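Long-range contacts in cysteine desulfurase (Thermococcus onnurineus, PDB 5B89), which probably catalyses the pyridoxal-phosphate-dependent removal of sulfur from L-cysteine, handing it to a sulfur carrier and releasing L-alanine: residues B[105-110]-B[230-234]; B[36-40]-B[402-406]; B[123-129]-B[149-155]. One frame throughout, in Å; residues are numbered along the deposited sequence.

Overall arrangement
Three contacts are nested along the chain: contact 3 lies inside the loop closed by contact 1, and that inside the loop closed by contact 2. Contact 1 lies deep in the fold, centred about 7 Å from the chain's centre, and holds the cofactor phosphate. Its strand 229-233 belongs to a seven-stranded sheet whose edge, within this chain, is strand 151-154 of contact 3; the two contact centres are about 22 Å apart, and the T129 side chain is about 11 Å from the cofactor. Contact 2, in a separate four-stranded sheet, is about 29 Å from contact 1 and about 43 Å from contact 3, centre to centre; its F40 side chain lies about 12 Å from the bound alanine.

Contact 1 of 3, residues B[105-110]-B[230-234]; sequences NTSESL and LAFSG. With PLP (pyridoxal-5'-phosphate), chain G.
The methyl group of A231 points into the turn of helix 106-110 and is met there by three side chains. S109 comes nearest, its CB 3.5 Å from A231 CB; T106 CG2 lies 3.9 Å from A231 CB, with L110 CD2 close by. The hydroxyl of S109 takes no part in this apolar patch and bonds instead to T103. At F232 the side chain turns away and packs on strand 245-249, leaving its backbone beside T106.

S233 is the centre of the polar half. Its OG receives two bonds from one residue, from T106 N at 3.0 Å and from T106 OG1 at 2.7 Å, and itself donates to PLP O1P over a very short 2.5 Å. Both donors of T106 can reach the same oxygen because OG1 sits beside the backbone N (chi1 -65°); the same rotation sets CG2 against A231 CB and within 3.8 Å of PLP C6. With three bonds on it, the S233 hydroxyl is fixed in direction.

A second phosphate oxygen, PLP O3P, is bonded by both N and OG of S107, OG at 2.7 Å. N105 caps the helix: its OD1 accepts from E108 N at 2.7 Å, nearly along the C=O axis, while ND2 bonds to carbonyls of A286 and T288 of the second subunit. T288 of that subunit also bonds the cofactor. A phosphate seated at a helix N-terminus, whose dipole would favour the anion, beside a strand-end serine is the phosphate-binding cup of fold-type I pyridoxal-phosphate enzymes, which include the class-V aminotransferase family.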
ATOM      1  N   ASN B 105      -2.716   2.090   4.436  1.00 10.11           N
ATOM      2  CA  ASN B 105      -3.809   2.059   5.399  1.00  9.72           C
ATOM      3  C   ASN B 105      -3.453   2.882   6.644  1.00  9.93           C
ATOM      4  O   ASN B 105      -2.389   3.364   6.750  1.00  9.81           O
ATOM      5  CB  ASN B 105      -4.167   0.605   5.811  1.00 10.25           C
ATOM      6  CG  ASN B 105      -2.981  -0.179   6.360  1.00 10.75           C
ATOM      7  OD1 ASN B 105      -2.109   0.332   6.941  1.00 12.15           O
ATOM      8  ND2 ASN B 105      -2.998  -1.455   6.100  1.00 11.44           N
ATOM      9  N   THR B 106      -4.398   2.976   7.552  1.00  9.45           N
ATOM     10  CA  THR B 106      -4.167   3.743   8.815  1.00  9.65           C
ATOM     11  C   THR B 106      -3.042   3.167   9.578  1.00 10.65           C
ATOM     12  O   THR B 106      -2.224   3.859  10.169  1.00 10.03           O
ATOM     13  CB  THR B 106      -5.419   3.777   9.677  1.00 10.80           C
ATOM     14  OG1 THR B 106      -6.468   4.506   9.032  1.00 13.04           O
ATOM     15  CG2 THR B 106      -5.195   4.352  11.006  1.00 12.25           C
ATOM     16  N   SER B 107      -2.971   1.826   9.613  1.00 10.16           N
ATOM     17  CA  SER B 107      -1.953   1.122  10.402  1.00 10.13           C
ATOM     18  C   SER B 107      -0.537   1.524   9.897  1.00 10.89           C
ATOM     19  O   SER B 107       0.346   1.872  10.778  1.00 11.28           O
ATOM     20  CB  SER B 107      -2.105  -0.358  10.300  1.00 10.42           C
ATOM     21  OG  SER B 107      -3.403  -0.732  10.817  1.00 14.08           O
ATOM     22  N   GLU B 108      -0.299   1.525   8.594  1.00 10.86           N
ATOM     23  CA  GLU B 108       0.975   1.997   8.032  1.00 10.35           C
ATOM     24  C   GLU B 108       1.197   3.457   8.494  1.00 10.92           C
ATOM     25  O   GLU B 108       2.278   3.789   9.007  1.00 10.28           O
ATOM     26  CB  GLU B 108       1.074   1.870   6.531  1.00 11.33           C
ATOM     27  CG  GLU B 108       2.398   2.364   5.977  1.00 11.99           C
ATOM     28  CD  GLU B 108       2.432   2.418   4.433  1.00 14.14           C
ATOM     29  OE1 GLU B 108       1.762   1.615   3.789  1.00 15.66           O
ATOM     30  OE2 GLU B 108       3.305   3.127   3.897  1.00 18.53           O
ATOM     31  N   SER B 109       0.182   4.329   8.319  1.00  9.44           N
ATOM     32  CA  SER B 109       0.354   5.715   8.711  1.00 10.04           C
ATOM     33  C   SER B 109       0.783   5.905  10.164  1.00 10.26           C
ATOM     34  O   SER B 109       1.771   6.652  10.431  1.00 10.25           O
ATOM     35  CB  SER B 109      -0.948   6.446   8.535  1.00 11.04           C
ATOM     36  OG  SER B 109      -1.358   6.499   7.178  1.00 10.39           O
ATOM     37  N   LEU B 110       0.170   5.178  11.094  1.00 10.76           N
ATOM     38  CA  LEU B 110       0.541   5.349  12.514  1.00 11.14           C
ATOM     39  C   LEU B 110       1.907   4.768  12.829  1.00 11.11           C
ATOM     40  O   LEU B 110       2.674   5.380  13.557  1.00 11.82           O
ATOM     41  CB  LEU B 110      -0.516   4.691  13.419  1.00 10.97           C
ATOM     42  CG  LEU B 110      -1.887   5.365  13.374  1.00 12.33           C
ATOM     43  CD1 LEU B 110      -2.974   4.502  14.011  1.00 12.79           C
ATOM     44  CD2 LEU B 110      -1.920   6.770  13.991  1.00 14.46           C
ATOM     45  N   LEU B 230      -2.308  12.957  11.476  1.00  9.73           N
ATOM     46  CA  LEU B 230      -3.665  12.353  11.404  1.00  9.49           C
ATOM     47  C   LEU B 230      -3.675  11.250  10.396  1.00  9.98           C
ATOM     48  O   LEU B 230      -3.068  11.440   9.346  1.00 11.39           O
ATOM     49  CB  LEU B 230      -4.722  13.353  11.170  1.00 10.64           C
ATOM     50  CG  LEU B 230      -6.174  12.860  11.175  1.00 10.87           C
ATOM     51  CD1 LEU B 230      -7.095  13.890  11.694  1.00 12.47           C
ATOM     52  CD2 LEU B 230      -6.590  12.470   9.786  1.00 12.84           C
ATOM     53  N   ALA B 231      -4.288  10.126  10.743  1.00 10.09           N
ATOM     54  CA  ALA B 231      -4.268   8.929   9.817  1.00  9.09           C
ATOM     55  C   ALA B 231      -5.709   8.508   9.570  1.00 10.44           C
ATOM     56  O   ALA B 231      -6.557   8.580  10.460  1.00 10.60           O
ATOM     57  CB  ALA B 231      -3.544   7.796  10.520  1.00 10.67           C
ATOM     58  N   PHE B 232      -6.023   8.111   8.347  1.00  9.19           N
ATOM     59  CA  PHE B 232      -7.275   7.431   8.033  1.00  9.54           C
ATOM     60  C   PHE B 232      -7.108   6.464   6.894  1.00  8.83           C
ATOM     61  O   PHE B 232      -6.076   6.447   6.259  1.00  9.50           O
ATOM     62  CB  PHE B 232      -8.413   8.379   7.839  1.00  9.42           C
ATOM     63  CG  PHE B 232      -8.403   9.211   6.610  1.00  9.21           C
ATOM     64  CD1 PHE B 232      -9.056   8.741   5.472  1.00 11.71           C
ATOM     65  CD2 PHE B 232      -7.848  10.475   6.562  1.00 10.24           C
ATOM     66  CE1 PHE B 232      -9.177   9.479   4.363  1.00 11.35           C
ATOM     67  CE2 PHE B 232      -7.988  11.230   5.437  1.00 10.93           C
ATOM     68  CZ  PHE B 232      -8.633  10.720   4.292  1.00 11.08           C
ATOM     69  N   SER B 233      -8.126   5.604   6.711  1.00  9.28           N
ATOM     70  CA  SER B 233      -8.123   4.534   5.665  1.00  9.61           C
ATOM     71  C   SER B 233      -9.155   4.794   4.623  1.00  8.99           C
ATOM     72  O   SER B 233     -10.334   5.029   4.982  1.00  9.98           O
ATOM     73  CB  SER B 233      -8.430   3.138   6.253  1.00 11.65           C
ATOM     74  OG  SER B 233      -7.327   2.743   7.150  1.00 15.57           O
ATOM     75  N   GLY B 234      -8.814   4.716   3.336  1.00  9.92           N
ATOM     76  CA  GLY B 234      -9.799   4.917   2.308  1.00  9.69           C
ATOM     77  C   GLY B 234     -10.910   3.940   2.232  1.00  9.69           C
ATOM     78  O   GLY B 234     -12.019   4.298   1.846  1.00 11.09           O
TER
HETATM   79  N1  PLP G 400      -7.881   2.423  14.065  1.00 20.50           N
HETATM   80  C2  PLP G 400      -9.237   2.358  14.163  1.00 24.78           C
HETATM   81  C2A PLP G 400      -9.986   3.176  15.192  1.00 28.80           C
HETATM   82  C3  PLP G 400      -9.889   1.467  13.292  1.00 26.38           C
HETATM   83  O3  PLP G 400     -11.241   1.367  13.345  1.00 33.10           O
HETATM   84  C4  PLP G 400      -9.151   0.750  12.316  1.00 27.53           C
HETATM   85  C4A PLP G 400      -9.937  -0.279  11.411  1.00 34.01           C
HETATM   86  C5  PLP G 400      -7.749   0.955  12.247  1.00 21.39           C
HETATM   87  C6  PLP G 400      -7.105   1.783  13.142  1.00 23.74           C
HETATM   88  C5A PLP G 400      -6.948   0.149  11.229  1.00 24.25           C
HETATM   89  O4P PLP G 400      -7.314   0.587   9.886  1.00 15.48           O
HETATM   90  P   PLP G 400      -6.611  -0.239   8.780  1.00 12.13           P
HETATM   91  O1P PLP G 400      -7.180   0.294   7.554  1.00 15.64           O
HETATM   92  O2P PLP G 400      -7.023  -1.691   9.032  1.00 17.09           O
HETATM   93  O3P PLP G 400      -5.171  -0.085   8.935  1.00 11.67           O

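Contact 2 of 3, residues B[36-40]-B[402-406]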
ATOM      1  N   GLU B  36     -28.588  -7.560  -1.907  1.00 16.00           N
ATOM      2  CA  GLU B  36     -28.382  -8.950  -1.567  1.00 16.74           C
ATOM      3  C   GLU B  36     -28.201  -9.300  -0.123  1.00 16.13           C
ATOM      4  O   GLU B  36     -28.495 -10.364   0.278  1.00 17.67           O
ATOM      5  CB  GLU B  36     -27.129  -9.488  -2.276  1.00 20.15           C
ATOM      6  CG  GLU B  36     -27.000  -9.105  -3.711  1.00 24.81           C
ATOM      7  CD  GLU B  36     -28.011  -9.773  -4.581  1.00 33.25           C
ATOM      8  OE1 GLU B  36     -28.393  -9.182  -5.576  1.00 43.84           O
ATOM      9  OE2 GLU B  36     -28.405 -10.876  -4.265  1.00 41.00           O
ATOM     10  N   VAL B  37     -27.649  -8.377   0.631  1.00 13.72           N
ATOM     11  CA  VAL B  37     -27.438  -8.597   2.033  1.00 13.15           C
ATOM     12  C   VAL B  37     -27.730  -7.295   2.849  1.00 12.24           C
ATOM     13  O   VAL B  37     -27.799  -6.276   2.289  1.00 12.64           O
ATOM     14  CB  VAL B  37     -25.966  -8.988   2.345  1.00 13.88           C
ATOM     15  CG1 VAL B  37     -25.578 -10.271   1.660  1.00 16.70           C
ATOM     16  CG2 VAL B  37     -24.989  -7.882   1.973  1.00 16.34           C
ATOM     17  N   ILE B  38     -27.877  -7.425   4.162  1.00 13.28           N
ATOM     18  CA  ILE B  38     -28.002  -6.304   5.061  1.00 12.72           C
ATOM     19  C   ILE B  38     -26.572  -6.215   5.606  1.00 11.32           C
ATOM     20  O   ILE B  38     -26.172  -7.005   6.367  1.00 11.31           O
ATOM     21  CB  ILE B  38     -29.002  -6.575   6.177  1.00 14.12           C
ATOM     22  CG1 ILE B  38     -30.400  -6.596   5.581  1.00 15.92           C
ATOM     23  CG2 ILE B  38     -28.932  -5.482   7.221  1.00 14.36           C
ATOM     24  CD1 ILE B  38     -31.484  -6.920   6.588  1.00 17.47           C
ATOM     25  N   TYR B  39     -25.831  -5.241   5.123  1.00 11.01           N
ATOM     26  CA  TYR B  39     -24.425  -5.086   5.472  1.00 10.84           C
ATOM     27  C   TYR B  39     -24.230  -4.128   6.670  1.00 10.99           C
ATOM     28  O   TYR B  39     -24.280  -2.957   6.533  1.00 10.68           O
ATOM     29  CB  TYR B  39     -23.611  -4.595   4.253  1.00 12.87           C
ATOM     30  CG  TYR B  39     -22.110  -4.615   4.456  1.00 12.58           C
ATOM     31  CD1 TYR B  39     -21.386  -5.754   4.303  1.00 13.64           C
ATOM     32  CD2 TYR B  39     -21.462  -3.484   4.832  1.00 13.00           C
ATOM     33  CE1 TYR B  39     -20.036  -5.760   4.506  1.00 13.35           C
ATOM     34  CE2 TYR B  39     -20.123  -3.487   5.032  1.00 12.25           C
ATOM     35  CZ  TYR B  39     -19.421  -4.620   4.862  1.00 13.47           C
ATOM     36  OH  TYR B  39     -18.089  -4.617   5.070  1.00 11.83           O
ATOM     37  N   PHE B  40     -23.970  -4.747   7.807  1.00 11.45           N
ATOM     38  CA  PHE B  40     -23.744  -4.062   9.070  1.00 12.17           C
ATOM     39  C   PHE B  40     -22.305  -4.279   9.578  1.00 12.33           C
ATOM     40  O   PHE B  40     -22.083  -4.427  10.715  1.00 11.69           O
ATOM     41  CB  PHE B  40     -24.752  -4.538  10.144  1.00 12.90           C
ATOM     42  CG  PHE B  40     -26.179  -3.997   9.989  1.00 12.25           C
ATOM     43  CD1 PHE B  40     -26.518  -3.076   9.058  1.00 11.38           C
ATOM     44  CD2 PHE B  40     -27.161  -4.435  10.830  1.00 13.58           C
ATOM     45  CE1 PHE B  40     -27.801  -2.592   8.950  1.00 12.99           C
ATOM     46  CE2 PHE B  40     -28.445  -3.959  10.749  1.00 12.63           C
ATOM     47  CZ  PHE B  40     -28.776  -3.048   9.801  1.00 12.53           C
ATOM     48  N   GLU B 402     -33.816  -2.123   7.367  1.00 14.12           N
ATOM     49  CA  GLU B 402     -32.856  -3.081   7.728  1.00 14.48           C
ATOM     50  C   GLU B 402     -32.674  -3.324   9.239  1.00 12.53           C
ATOM     51  O   GLU B 402     -32.485  -4.407   9.665  1.00 13.76           O
ATOM     52  CB  GLU B 402     -31.451  -2.712   7.113  1.00 14.48           C
ATOM     53  CG  GLU B 402     -31.355  -2.805   5.591  1.00 14.32           C
ATOM     54  CD  GLU B 402     -29.971  -2.395   5.052  1.00 17.69           C
ATOM     55  OE1 GLU B 402     -29.354  -1.465   5.636  1.00 15.37           O
ATOM     56  OE2 GLU B 402     -29.525  -2.906   3.979  1.00 16.94           O
ATOM     57  N   VAL B 403     -32.707  -2.208  10.006  1.00 14.52           N
ATOM     58  CA  VAL B 403     -32.610  -2.330  11.402  1.00 14.70           C
ATOM     59  C   VAL B 403     -33.822  -3.113  11.945  1.00 13.17           C
ATOM     60  O   VAL B 403     -33.645  -3.938  12.778  1.00 15.67           O
ATOM     61  CB  VAL B 403     -32.505  -0.907  12.036  1.00 13.97           C
ATOM     62  CG1 VAL B 403     -32.686  -0.930  13.554  1.00 16.13           C
ATOM     63  CG2 VAL B 403     -31.103  -0.293  11.693  1.00 14.50           C
ATOM     64  N   GLU B 404     -34.994  -2.855  11.401  1.00 14.21           N
ATOM     65  CA  GLU B 404     -36.182  -3.588  11.841  1.00 15.20           C
ATOM     66  C   GLU B 404     -36.079  -5.092  11.507  1.00 16.51           C
ATOM     67  O   GLU B 404     -36.454  -5.902  12.265  1.00 16.77           O
ATOM     68  CB  GLU B 404     -37.449  -2.964  11.299  1.00 16.55           C
ATOM     69  CG  GLU B 404     -37.730  -1.523  11.698  1.00 17.76           C
ATOM     70  CD  GLU B 404     -38.109  -1.332  13.135  1.00 19.31           C
ATOM     71  OE1 GLU B 404     -38.272  -2.272  13.838  1.00 22.99           O
ATOM     72  OE2 GLU B 404     -38.217  -0.185  13.498  1.00 25.18           O
ATOM     73  N   THR B 405     -35.526  -5.420  10.343  1.00 14.75           N
ATOM     74  CA  THR B 405     -35.316  -6.802  10.001  1.00 15.31           C
ATOM     75  C   THR B 405     -34.361  -7.452  11.011  1.00 14.96           C
ATOM     76  O   THR B 405     -34.597  -8.469  11.492  1.00 16.38           O
ATOM     77  CB  THR B 405     -34.795  -6.929   8.570  1.00 16.29           C
ATOM     78  OG1 THR B 405     -35.743  -6.367   7.716  1.00 18.87           O
ATOM     79  CG2 THR B 405     -34.508  -8.372   8.171  1.00 17.94           C
ATOM     80  N   PHE B 406     -33.263  -6.761  11.315  1.00 13.69           N
ATOM     81  CA  PHE B 406     -32.285  -7.195  12.258  1.00 14.43           C
ATOM     82  C   PHE B 406     -32.930  -7.409  13.626  1.00 13.02           C
ATOM     83  O   PHE B 406     -32.692  -8.377  14.224  1.00 14.96           O
ATOM     84  CB  PHE B 406     -31.126  -6.144  12.341  1.00 15.12           C
ATOM     85  CG  PHE B 406     -30.291  -6.222  13.564  1.00 13.83           C
ATOM     86  CD1 PHE B 406     -29.247  -7.052  13.622  1.00 14.79           C
ATOM     87  CD2 PHE B 406     -30.531  -5.416  14.639  1.00 16.70           C
ATOM     88  CE1 PHE B 406     -28.464  -7.139  14.739  1.00 17.54           C
ATOM     89  CE2 PHE B 406     -29.752  -5.497  15.762  1.00 16.68           C
ATOM     90  CZ  PHE B 406     -28.722  -6.368  15.809  1.00 16.64           C
TER
HETATM   91  O   HOH W   1     -27.012  -3.551   3.095  1.00 14.48           O
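I38 and E402 run antiparallel alongside one another at the close-packed heart of this contact, with I38 CG2 3.7 Å from E402 CB. The same methyl group lies 3.5 Å above the plane of the F40 ring, offset to its rim, so one branch of the isoleucine serves two neighbours. The F40 ring is driven edge-on into the helix: F406 CB and V403 N lie near its plane, and F40 CE2 stands 3.8 Å from F406 CB. Its edge is also directed at the face of F406 in an offset edge-to-face pair, the centroids 5.9 Å apart and the planes at 66°.

Strand 38-39, outermost within this chain in the four-stranded mixed sheet, lies next to 368-373, and helix 400-415 packs against strand 38-39; early and late parts of the chain thus meet in the small domain, as in other fold-type I enzymes. Replacing I38 with an alanine would probably open a gap between the F40 ring and the aliphatic part of E402, leaving the ring less firmly held.

Toward solvent the fit is thinner: I38 CD1 reaches the methyl CG2 of exposed T405, whose hydroxyl bonds back to E401. The E402 carboxylate, by contrast, is a buried polar link, carried forward by an extended chain (chi2 178°). One water donates to E402 OE2 at 2.7 Å and to V37 O, and accepts from Y39 N. R28 forms a salt bridge to that OE2, and N398 bonds OE1.

Contact 3 of 3, residues B[123-129]-B[149-155]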
ATOM      1  N   ARG B 123      15.034   9.008  27.046  1.00 22.33           N
ATOM      2  CA  ARG B 123      14.639   8.088  28.115  1.00 22.18           C
ATOM      3  C   ARG B 123      13.836   8.854  29.176  1.00 22.56           C
ATOM      4  O   ARG B 123      14.213   9.922  29.560  1.00 26.57           O
ATOM      5  CB  ARG B 123      15.880   7.445  28.749  1.00 27.47           C
ATOM      6  CG  ARG B 123      15.616   6.497  29.900  1.00 30.90           C
ATOM      7  CD  ARG B 123      16.804   5.614  30.249  1.00 35.89           C
ATOM      8  NE  ARG B 123      16.992   4.553  29.296  1.00 39.69           N
ATOM      9  CZ  ARG B 123      16.372   3.378  29.344  1.00 49.52           C
ATOM     10  NH1 ARG B 123      15.563   3.073  30.344  1.00 48.24           N
ATOM     11  NH2 ARG B 123      16.585   2.490  28.401  1.00 52.56           N
ATOM     12  N   GLY B 124      12.720   8.274  29.613  1.00 20.00           N
ATOM     13  CA  GLY B 124      11.822   8.897  30.534  1.00 22.03           C
ATOM     14  C   GLY B 124      10.764   9.861  30.035  1.00 21.87           C
ATOM     15  O   GLY B 124       9.918  10.370  30.818  1.00 22.67           O
ATOM     16  N   ASP B 125      10.803  10.178  28.741  1.00 20.25           N
ATOM     17  CA  ASP B 125       9.738  11.009  28.146  1.00 19.76           C
ATOM     18  C   ASP B 125       8.443  10.165  28.192  1.00 19.23           C
ATOM     19  O   ASP B 125       8.522   8.932  28.314  1.00 20.86           O
ATOM     20  CB  ASP B 125      10.016  11.367  26.703  1.00 22.03           C
ATOM     21  CG  ASP B 125      11.013  12.484  26.512  1.00 27.98           C
ATOM     22  OD1 ASP B 125      11.400  13.126  27.540  1.00 29.95           O
ATOM     23  OD2 ASP B 125      11.382  12.740  25.316  1.00 26.26           O
ATOM     24  N   LYS B 126       7.358  10.880  28.107  1.00 19.67           N
ATOM     25  CA  LYS B 126       6.044  10.343  28.244  1.00 19.37           C
ATOM     26  C   LYS B 126       5.177  10.434  27.006  1.00 16.66           C
ATOM     27  O   LYS B 126       5.116  11.434  26.399  1.00 19.01           O
ATOM     28  CB  LYS B 126       5.338  11.105  29.376  1.00 18.71           C
ATOM     29  CG  LYS B 126       3.928  10.666  29.719  1.00 20.43           C
ATOM     30  CD  LYS B 126       3.398  11.253  31.008  1.00 21.73           C
ATOM     31  CE  LYS B 126       3.402  12.740  31.008  1.00 23.05           C
ATOM     32  NZ  LYS B 126       2.602  13.255  32.120  1.00 22.10           N
ATOM     33  N   ILE B 127       4.497   9.337  26.740  1.00 16.29           N
ATOM     34  CA  ILE B 127       3.513   9.242  25.657  1.00 15.71           C
ATOM     35  C   ILE B 127       2.184   8.934  26.329  1.00 14.73           C
ATOM     36  O   ILE B 127       2.153   8.123  27.148  1.00 16.99           O
ATOM     37  CB  ILE B 127       3.842   8.149  24.668  1.00 16.04           C
ATOM     38  CG1 ILE B 127       5.085   8.525  23.894  1.00 19.94           C
ATOM     39  CG2 ILE B 127       2.729   7.972  23.635  1.00 16.25           C
ATOM     40  CD1 ILE B 127       5.637   7.382  23.110  1.00 19.64           C
ATOM     41  N   VAL B 128       1.135   9.639  25.947  1.00 15.08           N
ATOM     42  CA  VAL B 128      -0.210   9.437  26.526  1.00 14.87           C
ATOM     43  C   VAL B 128      -1.144   8.950  25.401  1.00 16.87           C
ATOM     44  O   VAL B 128      -1.143   9.550  24.358  1.00 17.63           O
ATOM     45  CB  VAL B 128      -0.730  10.663  27.156  1.00 16.20           C
ATOM     46  CG1 VAL B 128      -2.167  10.552  27.669  1.00 18.62           C
ATOM     47  CG2 VAL B 128       0.222  11.114  28.288  1.00 18.38           C
ATOM     48  N   THR B 129      -1.969   7.952  25.732  1.00 16.44           N
ATOM     49  CA  THR B 129      -3.017   7.528  24.819  1.00 16.77           C
ATOM     50  C   THR B 129      -4.236   7.156  25.633  1.00 18.79           C
ATOM     51  O   THR B 129      -4.289   7.388  26.799  1.00 16.54           O
ATOM     52  CB  THR B 129      -2.470   6.439  23.929  1.00 19.50           C
ATOM     53  OG1 THR B 129      -3.441   6.116  22.935  1.00 19.84           O
ATOM     54  CG2 THR B 129      -2.289   5.160  24.691  1.00 20.72           C
ATOM     55  N   GLY B 149      12.816   3.330  26.586  1.00 22.87           N
ATOM     56  CA  GLY B 149      12.628   3.572  28.006  1.00 23.08           C
ATOM     57  C   GLY B 149      11.686   4.721  28.298  1.00 23.95           C
ATOM     58  O   GLY B 149      11.973   5.534  29.058  1.00 22.53           O
ATOM     59  N   LEU B 150      10.547   4.760  27.628  1.00 18.31           N
ATOM     60  CA  LEU B 150       9.613   5.828  27.788  1.00 20.72           C
ATOM     61  C   LEU B 150       8.504   5.397  28.719  1.00 16.39           C
ATOM     62  O   LEU B 150       8.287   4.205  28.898  1.00 21.80           O
ATOM     63  CB  LEU B 150       8.956   6.211  26.420  1.00 21.09           C
ATOM     64  CG  LEU B 150       9.959   6.378  25.303  1.00 20.42           C
ATOM     65  CD1 LEU B 150       9.215   6.767  24.032  1.00 20.57           C
ATOM     66  CD2 LEU B 150      11.030   7.417  25.674  1.00 20.48           C
ATOM     67  N   LYS B 151       7.771   6.372  29.196  1.00 18.71           N
ATOM     68  CA  LYS B 151       6.603   6.138  29.974  1.00 18.85           C
ATOM     69  C   LYS B 151       5.390   6.177  29.018  1.00 20.45           C
ATOM     70  O   LYS B 151       5.247   7.107  28.334  1.00 21.74           O
ATOM     71  CB  LYS B 151       6.416   7.250  30.952  1.00 23.39           C
ATOM     72  CG  LYS B 151       7.439   7.247  32.069  1.00 28.89           C
ATOM     73  CD  LYS B 151       7.317   8.517  32.872  1.00 34.47           C
ATOM     74  CE  LYS B 151       8.388   8.621  33.945  1.00 41.18           C
ATOM     75  NZ  LYS B 151       9.510   9.495  33.534  1.00 42.00           N
ATOM     76  N   LEU B 152       4.561   5.153  29.034  1.00 21.27           N
ATOM     77  CA  LEU B 152       3.352   5.096  28.215  1.00 16.75           C
ATOM     78  C   LEU B 152       2.200   5.096  29.203  1.00 18.17           C
ATOM     79  O   LEU B 152       2.049   4.169  29.919  1.00 21.06           O
ATOM     80  CB  LEU B 152       3.336   3.849  27.347  1.00 17.95           C
ATOM     81  CG  LEU B 152       2.086   3.688  26.469  1.00 18.66           C
ATOM     82  CD1 LEU B 152       1.875   4.901  25.589  1.00 18.03           C
ATOM     83  CD2 LEU B 152       2.136   2.413  25.648  1.00 21.76           C
ATOM     84  N   GLU B 153       1.448   6.177  29.246  1.00 18.95           N
ATOM     85  CA  GLU B 153       0.350   6.321  30.160  1.00 18.09           C
ATOM     86  C   GLU B 153      -0.970   6.331  29.421  1.00 18.18           C
ATOM     87  O   GLU B 153      -1.083   6.776  28.276  1.00 20.03           O
ATOM     88  CB  GLU B 153       0.547   7.550  30.962  1.00 21.75           C
ATOM     89  CG  GLU B 153       1.754   7.268  31.895  1.00 28.17           C
ATOM     90  CD  GLU B 153       2.040   8.367  32.915  1.00 33.40           C
ATOM     91  OE1 GLU B 153       1.151   9.225  33.181  1.00 30.95           O
ATOM     92  OE2 GLU B 153       3.221   8.333  33.414  1.00 35.01           O
ATOM     93  N   PHE B 154      -2.020   6.011  30.124  1.00 18.28           N
ATOM     94  CA  PHE B 154      -3.328   5.908  29.578  1.00 17.60           C
ATOM     95  C   PHE B 154      -4.292   6.754  30.319  1.00 17.03           C
ATOM     96  O   PHE B 154      -4.387   6.658  31.620  1.00 20.48           O
ATOM     97  CB  PHE B 154      -3.800   4.445  29.701  1.00 17.62           C
ATOM     98  CG  PHE B 154      -2.924   3.492  28.995  1.00 17.52           C
ATOM     99  CD1 PHE B 154      -2.983   3.340  27.595  1.00 19.80           C
ATOM    100  CD2 PHE B 154      -1.937   2.870  29.669  1.00 18.62           C
ATOM    101  CE1 PHE B 154      -2.123   2.550  26.933  1.00 22.39           C
ATOM    102  CE2 PHE B 154      -1.076   2.039  29.035  1.00 22.46           C
ATOM    103  CZ  PHE B 154      -1.152   1.856  27.668  1.00 20.63           C
ATOM    104  N   ILE B 155      -5.048   7.579  29.630  1.00 17.39           N
ATOM    105  CA  ILE B 155      -6.039   8.450  30.268  1.00 16.86           C
ATOM    106  C   ILE B 155      -7.113   7.583  30.914  1.00 18.87           C
ATOM    107  O   ILE B 155      -7.463   6.602  30.374  1.00 18.98           O
ATOM    108  CB  ILE B 155      -6.716   9.370  29.229  1.00 16.92           C
ATOM    109  CG1 ILE B 155      -5.661  10.258  28.615  1.00 17.79           C
ATOM    110  CG2 ILE B 155      -7.799  10.246  29.810  1.00 16.98           C
ATOM    111  CD1 ILE B 155      -6.036  10.920  27.321  1.00 20.44           C
TER
HETATM  112  O   HOH W   2       1.110  11.559  34.010  1.00 34.16           O
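K126, I127, V128 and T129 pair in parallel with K151, L152, E153 and F154, and six of the seven hydrogen bonds across the contact run backbone to backbone. I127 uses both its N and its O on the neighbouring strand, N bonding to K151 O at 2.8 Å and O receiving E153 N; T129 repeats the pattern with E153 O and I155 N. Where the strands begin, D125 O takes K151 N; just before, G124 N gives to G149 O.

Among polar side chains, K151 bends back at its end so that NZ meets G124 O at 2.9 Å, in the carbonyl plane on a lone pair. K126 and E153 share a face of the sheet, but K126 NZ stays 4.4 Å from E153 OE1, beyond a salt bridge. A water spans the pair, and K126 NZ also bonds the carbonyls of K171 and K173. The R123 guanidinium lays one face over G149 CA.

Apolar contacts occur on both faces. V128 CG1 meets I155 CG1 at 3.6 Å, the two side chains crossing at about a right angle. On the other face I127 touches L150 through CD1 and L152 through CG2. T129 lies alongside F154: with OG1 anti to its N (chi1 -174°) and bonded to A179 O, the methyl CG2 is left 3.4 Å from F154 CE1.

Parallel strands at 24°, joined through helix 139-148, form a beta-alpha-beta crossover, here at the edge of the chain's seven-stranded sheet.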